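Local coordinates for protein Rab GDP dissociation inhibitor alpha (Naegleria fowleri, PDB 6C87) that probably extracts prenylated, GDP-bound Rab GTPases from membranes and keeps them soluble and inactive by slowing the release of GDP, at residues K94-K97 with I98-T102; I331-Q334 with K335-G338; V354-N357 with G358-I361; S370-P373 with E374-V377; A425-I428 with V429-E433. All coordinates share one frame; numbering follows the deposited sequence.

Contact 1: residues K94-K97 with I98-T102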
loop_
_atom_site.group_PDB
_atom_site.type_symbol
_atom_site.label_atom_id
_atom_site.label_comp_id
_atom_site.label_asym_id
_atom_site.label_seq_id
_atom_site.Cartn_x
_atom_site.Cartn_y
_atom_site.Cartn_z
ATOM N N LYS A 94 -13.076 0.836 12.389
ATOM C CA LYS A 94 -11.948 1.742 12.206
ATOM C C LYS A 94 -11.480 2.332 13.529
ATOM O O LYS A 94 -10.277 2.365 13.811
ATOM C CB LYS A 94 -12.307 2.860 11.229
ATOM C CG LYS A 94 -12.279 2.453 9.770
ATOM C CD LYS A 94 -12.598 3.646 8.884
ATOM C CE LYS A 94 -12.305 3.347 7.428
ATOM N NZ LYS A 94 -13.029 4.284 6.531
ATOM N N LEU A 95 -12.412 2.794 14.365
ATOM C CA LEU A 95 -11.993 3.463 15.592
ATOM C C LEU A 95 -11.257 2.506 16.518
ATOM O O LEU A 95 -10.227 2.867 17.104
ATOM C CB LEU A 95 -13.188 4.096 16.298
ATOM C CG LEU A 95 -12.767 4.791 17.596
ATOM C CD1 LEU A 95 -11.727 5.846 17.298
ATOM C CD2 LEU A 95 -13.960 5.416 18.285
ATOM N N VAL A 96 -11.761 1.281 16.655
ATOM C CA VAL A 96 -11.075 0.290 17.479
ATOM C C VAL A 96 -9.653 0.067 16.969
ATOM O O VAL A 96 -8.711 -0.098 17.756
ATOM C CB VAL A 96 -11.884 -1.021 17.513
ATOM C CG1 VAL A 96 -11.049 -2.157 18.076
ATOM C CG2 VAL A 96 -13.156 -0.838 18.329
ATOM N N LYS A 97 -9.475 0.047 15.644
ATOM C CA LYS A 97 -8.138 -0.151 15.091
ATOM C C LYS A 97 -7.245 1.062 15.328
ATOM O O LYS A 97 -6.061 0.911 15.650
ATOM C CB LYS A 97 -8.224 -0.489 13.600
ATOM C CG LYS A 97 -8.704 -1.914 13.345
ATOM C CD LYS A 97 -8.753 -2.273 11.869
ATOM C CE LYS A 97 -9.223 -3.708 11.693
ATOM N NZ LYS A 97 -9.073 -4.189 10.296
ATOM N N ILE A 98 -7.798 2.272 15.205
ATOM C CA ILE A 98 -7.005 3.469 15.470
ATOM C C ILE A 98 -6.612 3.534 16.940
ATOM O O ILE A 98 -5.466 3.860 17.275
ATOM C CB ILE A 98 -7.780 4.727 15.052
ATOM C CG1 ILE A 98 -8.182 4.657 13.583
ATOM C CG2 ILE A 98 -6.922 5.957 15.266
ATOM C CD1 ILE A 98 -9.077 5.818 13.156
ATOM N N LEU A 99 -7.558 3.231 17.837
ATOM C CA LEU A 99 -7.267 3.203 19.267
ATOM C C LEU A 99 -6.167 2.202 19.590
ATOM O O LEU A 99 -5.317 2.459 20.452
ATOM C CB LEU A 99 -8.537 2.853 20.038
ATOM C CG LEU A 99 -9.626 3.921 20.047
ATOM C CD1 LEU A 99 -10.854 3.440 20.819
ATOM C CD2 LEU A 99 -9.058 5.213 20.634
ATOM N N ARG A 100 -6.164 1.054 18.907
ATOM C CA ARG A 100 -5.105 0.074 19.117
ATOM C C ARG A 100 -3.752 0.615 18.680
ATOM O O ARG A 100 -2.732 0.335 19.321
ATOM C CB ARG A 100 -5.423 -1.228 18.385
ATOM C CG ARG A 100 -6.382 -2.147 19.128
ATOM C CD ARG A 100 -6.878 -3.291 18.247
ATOM N NE ARG A 100 -8.051 -3.931 18.828
ATOM C CZ ARG A 100 -8.848 -4.782 18.186
ATOM N NH1 ARG A 100 -8.608 -5.093 16.917
ATOM N NH2 ARG A 100 -9.896 -5.313 18.812
ATOM N N MET A 101 -3.722 1.397 17.600
ATOM C CA MET A 101 -2.463 1.950 17.112
ATOM C C MET A 101 -1.807 2.863 18.142
ATOM O O MET A 101 -0.575 2.897 18.256
ATOM C CB MET A 101 -2.709 2.713 15.819
ATOM C CG MET A 101 -2.966 1.854 14.614
ATOM S SD MET A 101 -3.370 2.944 13.245
ATOM C CE MET A 101 -1.715 3.352 12.690
ATOM N N THR A 102 -2.610 3.614 18.898
ATOM C CA THR A 102 -2.044 4.484 19.924
ATOM C C THR A 102 -1.584 3.708 21.149
ATOM O O THR A 102 -0.724 4.190 21.890
ATOM C CB THR A 102 -3.067 5.519 20.387
ATOM O OG1 THR A 102 -4.140 4.843 21.055
ATOM C CG2 THR A 102 -3.621 6.321 19.202
#

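Contact 2: residues I331-Q334 with K335-G338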
loop_
_atom_site.group_PDB
_atom_site.type_symbol
_atom_site.label_atom_id
_atom_site.label_comp_id
_atom_site.label_asym_id
_atom_site.label_seq_id
_atom_site.Cartn_x
_atom_site.Cartn_y
_atom_site.Cartn_z
ATOM N N ILE A 331 -31.992 1.406 16.031
ATOM C CA ILE A 331 -31.977 2.220 14.813
ATOM C C ILE A 331 -33.402 2.504 14.351
ATOM O O ILE A 331 -34.249 1.603 14.327
ATOM C CB ILE A 331 -31.166 1.534 13.700
ATOM C CG1 ILE A 331 -29.777 1.165 14.218
ATOM C CG2 ILE A 331 -31.063 2.431 12.475
ATOM C CD1 ILE A 331 -29.014 2.356 14.738
ATOM N N PHE A 332 -33.670 3.761 13.990
ATOM C CA PHE A 332 -34.953 4.193 13.436
ATOM C C PHE A 332 -34.724 4.709 12.020
ATOM O O PHE A 332 -34.433 5.899 11.828
ATOM C CB PHE A 332 -35.592 5.264 14.321
ATOM C CG PHE A 332 -35.982 4.765 15.679
ATOM C CD1 PHE A 332 -35.027 4.605 16.671
ATOM C CD2 PHE A 332 -37.299 4.449 15.970
ATOM C CE1 PHE A 332 -35.375 4.134 17.930
ATOM C CE2 PHE A 332 -37.652 3.981 17.230
ATOM C CZ PHE A 332 -36.684 3.823 18.211
ATOM N N PRO A 333 -34.835 3.854 11.000
ATOM C CA PRO A 333 -34.553 4.299 9.624
ATOM C C PRO A 333 -35.502 5.402 9.160
ATOM O O PRO A 333 -36.693 5.404 9.477
ATOM C CB PRO A 333 -34.721 3.019 8.796
ATOM C CG PRO A 333 -34.568 1.892 9.792
ATOM C CD PRO A 333 -35.139 2.414 11.070
ATOM N N GLN A 334 -34.961 6.348 8.389
ATOM C CA GLN A 334 -35.759 7.504 7.999
ATOM C C GLN A 334 -36.970 7.094 7.164
ATOM O O GLN A 334 -38.054 7.675 7.305
ATOM C CB GLN A 334 -34.894 8.519 7.247
ATOM C CG GLN A 334 -34.387 8.083 5.890
ATOM C CD GLN A 334 -33.217 8.925 5.411
ATOM O OE1 GLN A 334 -33.350 9.721 4.478
ATOM N NE2 GLN A 334 -32.051 8.709 6.008
ATOM N N LYS A 335 -36.818 6.088 6.299
ATOM C CA LYS A 335 -37.961 5.660 5.495
ATOM C C LYS A 335 -39.010 4.915 6.311
ATOM O O LYS A 335 -40.119 4.708 5.812
ATOM C CB LYS A 335 -37.501 4.826 4.296
ATOM C CG LYS A 335 -36.996 5.700 3.152
ATOM C CD LYS A 335 -36.184 4.937 2.125
ATOM C CE LYS A 335 -35.716 5.885 1.020
ATOM N NZ LYS A 335 -34.943 5.202 -0.059
ATOM N N GLN A 336 -38.696 4.504 7.537
ATOM C CA GLN A 336 -39.692 3.896 8.408
ATOM C C GLN A 336 -40.436 4.911 9.270
ATOM O O GLN A 336 -41.442 4.552 9.890
ATOM C CB GLN A 336 -39.022 2.859 9.326
ATOM C CG GLN A 336 -38.303 1.752 8.583
ATOM C CD GLN A 336 -39.271 0.820 7.883
ATOM O OE1 GLN A 336 -40.408 0.642 8.327
ATOM N NE2 GLN A 336 -38.840 0.244 6.762
ATOM N N THR A 337 -40.005 6.171 9.283
ATOM C CA THR A 337 -40.565 7.190 10.165
ATOM C C THR A 337 -41.084 8.419 9.434
ATOM O O THR A 337 -41.517 9.369 10.096
ATOM C CB THR A 337 -39.527 7.636 11.206
ATOM O OG1 THR A 337 -38.318 8.034 10.543
ATOM C CG2 THR A 337 -39.229 6.532 12.182
ATOM N N GLY A 338 -41.046 8.433 8.102
ATOM C CA GLY A 338 -41.466 9.584 7.316
ATOM C C GLY A 338 -40.552 10.787 7.431
ATOM O O GLY A 338 -41.035 11.925 7.427
#

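Contact 3: residues V354-N357 with G358-I361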
loop_
_atom_site.group_PDB
_atom_site.type_symbol
_atom_site.label_atom_id
_atom_site.label_comp_id
_atom_site.label_asym_id
_atom_site.label_seq_id
_atom_site.Cartn_x
_atom_site.Cartn_y
_atom_site.Cartn_z
ATOM N N VAL A 354 -22.432 3.403 34.094
ATOM C CA VAL A 354 -22.792 4.781 33.785
ATOM C C VAL A 354 -24.050 5.240 34.518
ATOM O O VAL A 354 -24.394 6.431 34.440
ATOM C CB VAL A 354 -22.925 4.999 32.263
ATOM C CG1 VAL A 354 -21.598 4.651 31.587
ATOM C CG2 VAL A 354 -24.066 4.149 31.682
ATOM N N ALA A 355 -24.739 4.349 35.224
ATOM C CA ALA A 355 -25.951 4.699 35.947
ATOM C C ALA A 355 -26.026 3.838 37.191
ATOM O O ALA A 355 -25.451 2.743 37.226
ATOM C CB ALA A 355 -27.198 4.498 35.078
ATOM N N PRO A 356 -26.762 4.270 38.213
ATOM C CA PRO A 356 -26.927 3.440 39.411
ATOM C C PRO A 356 -27.635 2.139 39.077
ATOM O O PRO A 356 -28.177 1.948 37.987
ATOM C CB PRO A 356 -27.781 4.301 40.355
ATOM C CG PRO A 356 -27.768 5.668 39.792
ATOM C CD PRO A 356 -27.437 5.572 38.336
ATOM N N ASN A 357 -27.606 1.222 40.042
ATOM C CA ASN A 357 -28.292 -0.053 39.882
ATOM C C ASN A 357 -29.786 0.163 39.697
ATOM O O ASN A 357 -30.434 0.848 40.497
ATOM C CB ASN A 357 -28.040 -0.941 41.093
ATOM C CG ASN A 357 -27.109 -2.084 40.791
ATOM O OD1 ASN A 357 -27.163 -2.678 39.712
ATOM N ND2 ASN A 357 -26.268 -2.429 41.759
ATOM N N GLY A 358 -30.331 -0.437 38.641
ATOM C CA GLY A 358 -31.728 -0.289 38.296
ATOM C C GLY A 358 -32.044 0.892 37.408
ATOM O O GLY A 358 -33.218 1.091 37.062
ATOM N N LYS A 359 -31.039 1.659 36.998
ATOM C CA LYS A 359 -31.249 2.823 36.154
ATOM C C LYS A 359 -30.672 2.582 34.767
ATOM O O LYS A 359 -29.686 1.858 34.591
ATOM C CB LYS A 359 -30.637 4.087 36.773
ATOM C CG LYS A 359 -31.366 4.607 38.016
ATOM C CD LYS A 359 -32.788 5.066 37.658
ATOM C CE LYS A 359 -33.360 6.088 38.649
ATOM N NZ LYS A 359 -33.565 5.560 40.032
ATOM N N TYR A 360 -31.313 3.194 33.784
ATOM C CA TYR A 360 -30.936 3.074 32.386
ATOM C C TYR A 360 -30.835 4.475 31.797
ATOM O O TYR A 360 -31.638 5.356 32.124
ATOM C CB TYR A 360 -31.971 2.234 31.599
ATOM C CG TYR A 360 -32.272 0.854 32.183
ATOM C CD1 TYR A 360 -33.037 0.720 33.344
ATOM C CD2 TYR A 360 -31.819 -0.317 31.560
ATOM C CE1 TYR A 360 -33.319 -0.524 33.886
ATOM C CE2 TYR A 360 -32.107 -1.580 32.100
ATOM C CZ TYR A 360 -32.864 -1.665 33.265
ATOM O OH TYR A 360 -33.172 -2.886 33.825
ATOM N N ILE A 361 -29.832 4.683 30.952
ATOM C CA ILE A 361 -29.676 5.912 30.186
ATOM C C ILE A 361 -30.028 5.582 28.746
ATOM O O ILE A 361 -29.377 4.735 28.121
ATOM C CB ILE A 361 -28.249 6.474 30.259
ATOM C CG1 ILE A 361 -27.720 6.512 31.692
ATOM C CG2 ILE A 361 -28.223 7.856 29.631
ATOM C CD1 ILE A 361 -28.550 7.344 32.639
#

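Contact 4: residues S370-P373 with E374-V377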
loop_
_atom_site.group_PDB
_atom_site.type_symbol
_atom_site.label_atom_id
_atom_site.label_comp_id
_atom_site.label_asym_id
_atom_site.label_seq_id
_atom_site.Cartn_x
_atom_site.Cartn_y
_atom_site.Cartn_z
ATOM N N SER A 370 -36.897 20.464 11.701
ATOM C CA SER A 370 -38.044 21.354 11.836
ATOM C C SER A 370 -37.819 22.372 12.951
ATOM O O SER A 370 -36.761 22.418 13.590
ATOM C CB SER A 370 -39.319 20.545 12.101
ATOM O OG SER A 370 -39.341 20.037 13.424
ATOM N N ASP A 371 -38.859 23.178 13.193
ATOM C CA ASP A 371 -38.880 24.190 14.241
ATOM C C ASP A 371 -39.226 23.623 15.613
ATOM O O ASP A 371 -39.090 24.340 16.611
ATOM C CB ASP A 371 -39.883 25.288 13.883
ATOM C CG ASP A 371 -41.268 24.733 13.566
ATOM O OD1 ASP A 371 -41.370 23.861 12.673
ATOM O OD2 ASP A 371 -42.255 25.160 14.209
ATOM N N ASN A 372 -39.679 22.369 15.692
ATOM C CA ASN A 372 -40.001 21.717 16.958
ATOM C C ASN A 372 -39.157 20.449 17.053
ATOM O O ASN A 372 -39.639 19.342 16.772
ATOM C CB ASN A 372 -41.493 21.411 17.071
ATOM C CG ASN A 372 -41.900 21.019 18.477
ATOM O OD1 ASN A 372 -41.056 20.842 19.358
ATOM N ND2 ASN A 372 -43.202 20.874 18.695
ATOM N N PRO A 373 -37.888 20.575 17.454
ATOM C CA PRO A 373 -37.008 19.392 17.472
ATOM C C PRO A 373 -37.485 18.288 18.395
ATOM O O PRO A 373 -37.372 17.106 18.046
ATOM C CB PRO A 373 -35.661 19.971 17.930
ATOM C CG PRO A 373 -35.759 21.446 17.659
ATOM C CD PRO A 373 -37.191 21.802 17.869
ATOM N N GLU A 374 -38.033 18.642 19.561
ATOM C CA GLU A 374 -38.485 17.628 20.510
ATOM C C GLU A 374 -39.562 16.737 19.907
ATOM O O GLU A 374 -39.588 15.524 20.147
ATOM C CB GLU A 374 -39.015 18.308 21.768
ATOM C CG GLU A 374 -38.010 18.462 22.870
ATOM C CD GLU A 374 -38.626 19.014 24.136
ATOM O OE1 GLU A 374 -39.232 18.231 24.903
ATOM O OE2 GLU A 374 -38.489 20.238 24.365
ATOM N N ASN A 375 -40.463 17.320 19.123
ATOM C CA ASN A 375 -41.543 16.539 18.538
ATOM C C ASN A 375 -41.034 15.583 17.469
ATOM O O ASN A 375 -41.688 14.569 17.192
ATOM C CB ASN A 375 -42.618 17.476 17.983
ATOM C CG ASN A 375 -43.800 16.731 17.414
ATOM O OD1 ASN A 375 -43.966 16.640 16.197
ATOM N ND2 ASN A 375 -44.636 16.189 18.296
ATOM N N GLU A 376 -39.889 15.888 16.850
ATOM C CA GLU A 376 -39.352 14.992 15.831
ATOM C C GLU A 376 -38.976 13.632 16.417
ATOM O O GLU A 376 -39.048 12.624 15.710
ATOM C CB GLU A 376 -38.152 15.631 15.128
ATOM C CG GLU A 376 -38.489 16.855 14.290
ATOM C CD GLU A 376 -37.251 17.540 13.698
ATOM O OE1 GLU A 376 -36.380 16.846 13.126
ATOM O OE2 GLU A 376 -37.143 18.783 13.820
ATOM N N VAL A 377 -38.577 13.577 17.693
ATOM C CA VAL A 377 -38.211 12.315 18.334
ATOM C C VAL A 377 -39.341 11.752 19.188
ATOM O O VAL A 377 -39.125 10.787 19.930
ATOM C CB VAL A 377 -36.926 12.448 19.180
ATOM C CG1 VAL A 377 -35.742 12.867 18.317
ATOM C CG2 VAL A 377 -37.132 13.413 20.339
#

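Contact 5: residues A425-I428 with V429-E433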
loop_
_atom_site.group_PDB
_atom_site.type_symbol
_atom_site.label_atom_id
_atom_site.label_comp_id
_atom_site.label_asym_id
_atom_site.label_seq_id
_atom_site.Cartn_x
_atom_site.Cartn_y
_atom_site.Cartn_z
ATOM N N ALA A 425 -14.438 8.194 13.112
ATOM C CA ALA A 425 -13.172 7.591 12.691
ATOM C C ALA A 425 -12.758 8.063 11.302
ATOM O O ALA A 425 -11.568 8.304 11.052
ATOM C CB ALA A 425 -13.271 6.065 12.728
ATOM N N VAL A 426 -13.722 8.192 10.384
ATOM C CA VAL A 426 -13.422 8.721 9.055
ATOM C C VAL A 426 -12.873 10.142 9.163
ATOM O O VAL A 426 -11.946 10.523 8.435
ATOM C CB VAL A 426 -14.672 8.642 8.152
ATOM C CG1 VAL A 426 -14.492 9.450 6.888
ATOM C CG2 VAL A 426 -14.973 7.191 7.789
ATOM N N ASP A 427 -13.424 10.946 10.081
ATOM C CA ASP A 427 -12.902 12.297 10.285
ATOM C C ASP A 427 -11.475 12.276 10.832
ATOM O O ASP A 427 -10.634 13.073 10.401
ATOM C CB ASP A 427 -13.817 13.087 11.221
ATOM C CG ASP A 427 -13.530 14.579 11.196
ATOM O OD1 ASP A 427 -13.050 15.067 10.152
ATOM O OD2 ASP A 427 -13.786 15.264 12.212
ATOM N N ILE A 428 -11.180 11.371 11.774
ATOM C CA ILE A 428 -9.826 11.286 12.330
ATOM C C ILE A 428 -8.824 10.924 11.243
ATOM O O ILE A 428 -7.768 11.556 11.110
ATOM C CB ILE A 428 -9.775 10.266 13.480
ATOM C CG1 ILE A 428 -10.485 10.804 14.724
ATOM C CG2 ILE A 428 -8.338 9.891 13.775
ATOM C CD1 ILE A 428 -10.772 9.733 15.759
ATOM N N VAL A 429 -9.142 9.891 10.453
ATOM C CA VAL A 429 -8.254 9.455 9.378
ATOM C C VAL A 429 -8.030 10.581 8.386
ATOM O O VAL A 429 -6.901 10.821 7.937
ATOM C CB VAL A 429 -8.830 8.218 8.670
ATOM C CG1 VAL A 429 -8.035 7.938 7.396
ATOM C CG2 VAL A 429 -8.814 7.020 9.604
ATOM N N ASP A 430 -9.104 11.276 8.016
ATOM C CA ASP A 430 -8.973 12.368 7.068
ATOM C C ASP A 430 -8.094 13.474 7.637
ATOM O O ASP A 430 -7.197 13.981 6.954
ATOM C CB ASP A 430 -10.351 12.889 6.673
ATOM C CG ASP A 430 -10.270 14.020 5.686
ATOM O OD1 ASP A 430 -9.608 13.836 4.634
ATOM O OD2 ASP A 430 -10.892 15.070 5.943
ATOM N N ILE A 431 -8.333 13.853 8.897
ATOM C CA ILE A 431 -7.518 14.883 9.544
ATOM C C ILE A 431 -6.048 14.476 9.559
ATOM O O ILE A 431 -5.158 15.278 9.242
ATOM C CB ILE A 431 -8.037 15.160 10.967
ATOM C CG1 ILE A 431 -9.395 15.868 10.915
ATOM C CG2 ILE A 431 -7.023 15.974 11.764
ATOM C CD1 ILE A 431 -10.189 15.748 12.214
ATOM N N TYR A 432 -5.771 13.224 9.921
ATOM C CA TYR A 432 -4.382 12.783 10.003
ATOM C C TYR A 432 -3.734 12.747 8.627
ATOM O O TYR A 432 -2.549 13.075 8.484
ATOM C CB TYR A 432 -4.291 11.417 10.689
ATOM C CG TYR A 432 -2.897 11.101 11.172
ATOM C CD1 TYR A 432 -2.365 11.751 12.278
ATOM C CD2 TYR A 432 -2.108 10.150 10.524
ATOM C CE1 TYR A 432 -1.083 11.471 12.727
ATOM C CE2 TYR A 432 -0.819 9.861 10.964
ATOM C CZ TYR A 432 -0.313 10.527 12.068
ATOM O OH TYR A 432 0.962 10.258 12.519
ATOM N N GLU A 433 -4.495 12.368 7.599
ATOM C CA GLU A 433 -3.957 12.404 6.242
ATOM C C GLU A 433 -3.673 13.837 5.802
ATOM O O GLU A 433 -2.658 14.105 5.147
ATOM C CB GLU A 433 -4.933 11.743 5.276
ATOM C CG GLU A 433 -4.933 10.238 5.322
ATOM C CD GLU A 433 -5.987 9.664 4.413
ATOM O OE1 GLU A 433 -6.861 10.449 3.983
ATOM O OE2 GLU A 433 -5.947 8.446 4.130
#

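Contact 1: residues K94-K97 with I98-T102
Leu99 N donates to Leu95 O over 2.8 Å, an almost straight bond with an N-H...O angle of 171°. One residue earlier, Ile98 N reaches Lys94 O at the same length of 2.8 Å. Farther along, Arg100 N to Val96 O measures 3.0 Å and Met101 N to Lys97 O 3.1 Å. At the C-terminal end, Thr102 OG1 turns back to donate to Leu99 O (2.7 Å), and the same hydroxyl oxygen is also bonded to Val104 N. The four backbone bonds, each from residue i+4 to residue i, make helix 94-102 alpha-helical; it follows strand 89-90 after a short connection and rests one flank on helix 22-33, with Ile98 against Val26 and Leu30. On another flank Val96 and Arg100 run alongside each other in the same direction. With CG1 of Val96 anti to the backbone N (chi1 167°), this methyl is placed over one face of the Arg100 guanidinium, offset toward its rim, with CG1 3.4 Å from CZ. The arginine chain is extended from CG to NE, and its guanidinium has partners outside the helix: NH1 bonds Asn92 OD1, while NH2 donates to the backbone O of Asn227 in the second subunit. Leu95 and Leu99 pack against each other one turn apart, CD1 of Leu95 lying 4.0 Å from CG of Leu99, and both also touch Leu89 of strand 89-90.

Contact 2: residues I331-Q334 with K335-G338
Gln334 is gripped through its backbone: its O accepts from Thr337 N at 3.2 Å, while its own N is held by Asp342 OD1. The Gln334 side chain leads away toward His196 of helix 188-198. Lys335 follows directly, its CB 3.7 Å from Gln334 C, and from there the chain runs out fully extended, touching Asp192 and ending in a salt bridge with Asp204. Pro333 contributes in two ways. Its O accepts from Gln336 N over 2.9 Å, and its ring lies against the Gln336 side chain, with Pro333 CB 3.8 Å from Gln336 CG. Beyond that contact Gln336 bends at its second torsion, and its amide is bonded to Asp192, Asp189 and His121. Thr337 adds a smaller share: with chi1 at 53° its hydroxyl is turned in over its own backbone, which brings OG1 to 3.3 Å from both Pro333 O and Gln334 O. Gly338, with positive phi, carries the chain out of helical geometry. Bonds spanning three residues thus make a short, weakly bonded helical turn at the end of strand 328-332, within the connection between the antiparallel strands 328-332 and 343-349.

Contact 3: residues V354-N357 with G358-I361
Gly358 follows Asn357 at the corner of a type II beta turn that runs from Pro356 to Lys359. Its phi is positive (88°), and a side chain here would collide with the carbonyl oxygen of Asn357, which accounts for the glycine. Lys359 comes next and closes the turn: its N donates to Pro356 O at 3.0 Å, with an N-H...O angle of 152°. The first carbons of the lysine are used as an apolar surface. Lys359 CB sits 3.9 Å from Pro356 CD on one side and 3.9 Å from Ala355 CB on another, and its CG also nears the proline ring. The chain then bends away at its second and fourth torsions, and NZ finds the backbone O of Ser73. Tyr360 begins strand 360-367 and is turned away from 354-357, meeting Phe350 edge-to-face. Ile361 faces back again. Its CG1, anti to the carbonyl carbon (chi1 -47°), lies 4.0 Å from Ala355 CB, and the same CG1 is 4.4 Å from Val354 CG2. Val354 is also bonded to Asn81 through the backbone. Between 354-357 and 358-361, then, one backbone bond closes the turn and the rest is aliphatic contact of Pro356, Ala355 and Val354, which implies a fold-back that is largely apolar within the two segments, with the lysine's charged end satisfied elsewhere.

Contact 4: residues S370-P373 with E374-V377
Glu376 presents one face of its carboxylate to Ser370, and both donors of the serine come to OE2 from that same face, out of the carboxylate plane. Ser370 OG donates to Glu376 OE2 at 2.6 Å, and Ser370 N reaches the same oxygen at 2.7 Å. The other oxygen, OE1, is taken by a salt bridge to Arg339 and by the backbone N of Glu369, so the carboxylate gathers donors on both oxygens and is well fixed in its rotation. The Asn372 amide lies against CB of Asn375, with Asn372 ND2 3.5 Å from that carbon; the two amide planes are 32° apart, but the amides themselves do not touch. Asn372 has its CG anti to the backbone N (chi1 -167°), which swings the amide toward the first helical residues. Its backbone O receives weak bonds from Asn375 N and Glu376 N, and Pro373 O receives another weak one from Glu376 N. Pro373 also packs on Val368 and Ile309. Ser370 OG further accepts from Asn372 N at 3.3 Å, which makes an ST turn leading into the weakly bonded helical turn 373-376, with Val377 at the N-cap of helix 378-384.

Contact 5: residues A425-I428 with V429-E433
Asp427 and Ile431 are brought together by contrasting first torsions: chi1 of -166° carries the Asp427 carboxylate to the side on which Ile431 stands, whereas CG1 of Ile431 is anti to its carbonyl carbon (chi1 -70°). The isoleucine's terminal CD1 therefore comes up against the carboxylate, 3.6 Å from Asp427 OD1 and equally 3.6 Å from OD2. The polar end of the aspartate has its own partner, since OD2 accepts from the backbone N of Lys413. Asp430 points along a different line, to a salt bridge with Arg434 one turn on; that positive charge probably eases the proximity of the two acids, whose Asp427 OD1 and Asp430 OD2 are 4.7 Å apart. Beneath these side chains runs a continuous series of i+4 to i backbone bonds. Ile431 N to Asp427 O and Tyr432 N to Ile428 O both measure 2.9 Å, and Val429 N to Ala425 O is 3.0 Å, as is Asp430 N to Val426 O. Ile428 and Ile431 rest on helix 22-33, touching Ile27 in common, while Val429 meets Phe440 and Trp442. This is one part of the alpha-helix 422-436, packed on helix 22-33, which follows strand 15-18 of the parallel sheet, consistent with the Rossmann-like clan of the GDI family.

Overall arrangement
Contacts 1 and 5 form one packed unit: their centres lie about 12 Å apart, and helices 94-102 and 422-436 touch where Lys94 CB meets Ala425 CB (3.7 Å) and Ile98 CD1 meets Val429 CG2 (3.8 Å), both helices also resting on helix 22-33. Contacts 2 and 4 sit on the same side of the chain's centre, about 15 Å apart between centres, without touching. Contacts 2 and 3 both reach the mixed sheet, at strands 328-332 and 360-367, with centres about 28 Å apart; strand 360-367 leads from contact 3 on toward contact 4. Across the molecule, contacts 1 and 4 lie on opposite sides of its centre, about 36 Å apart between centres.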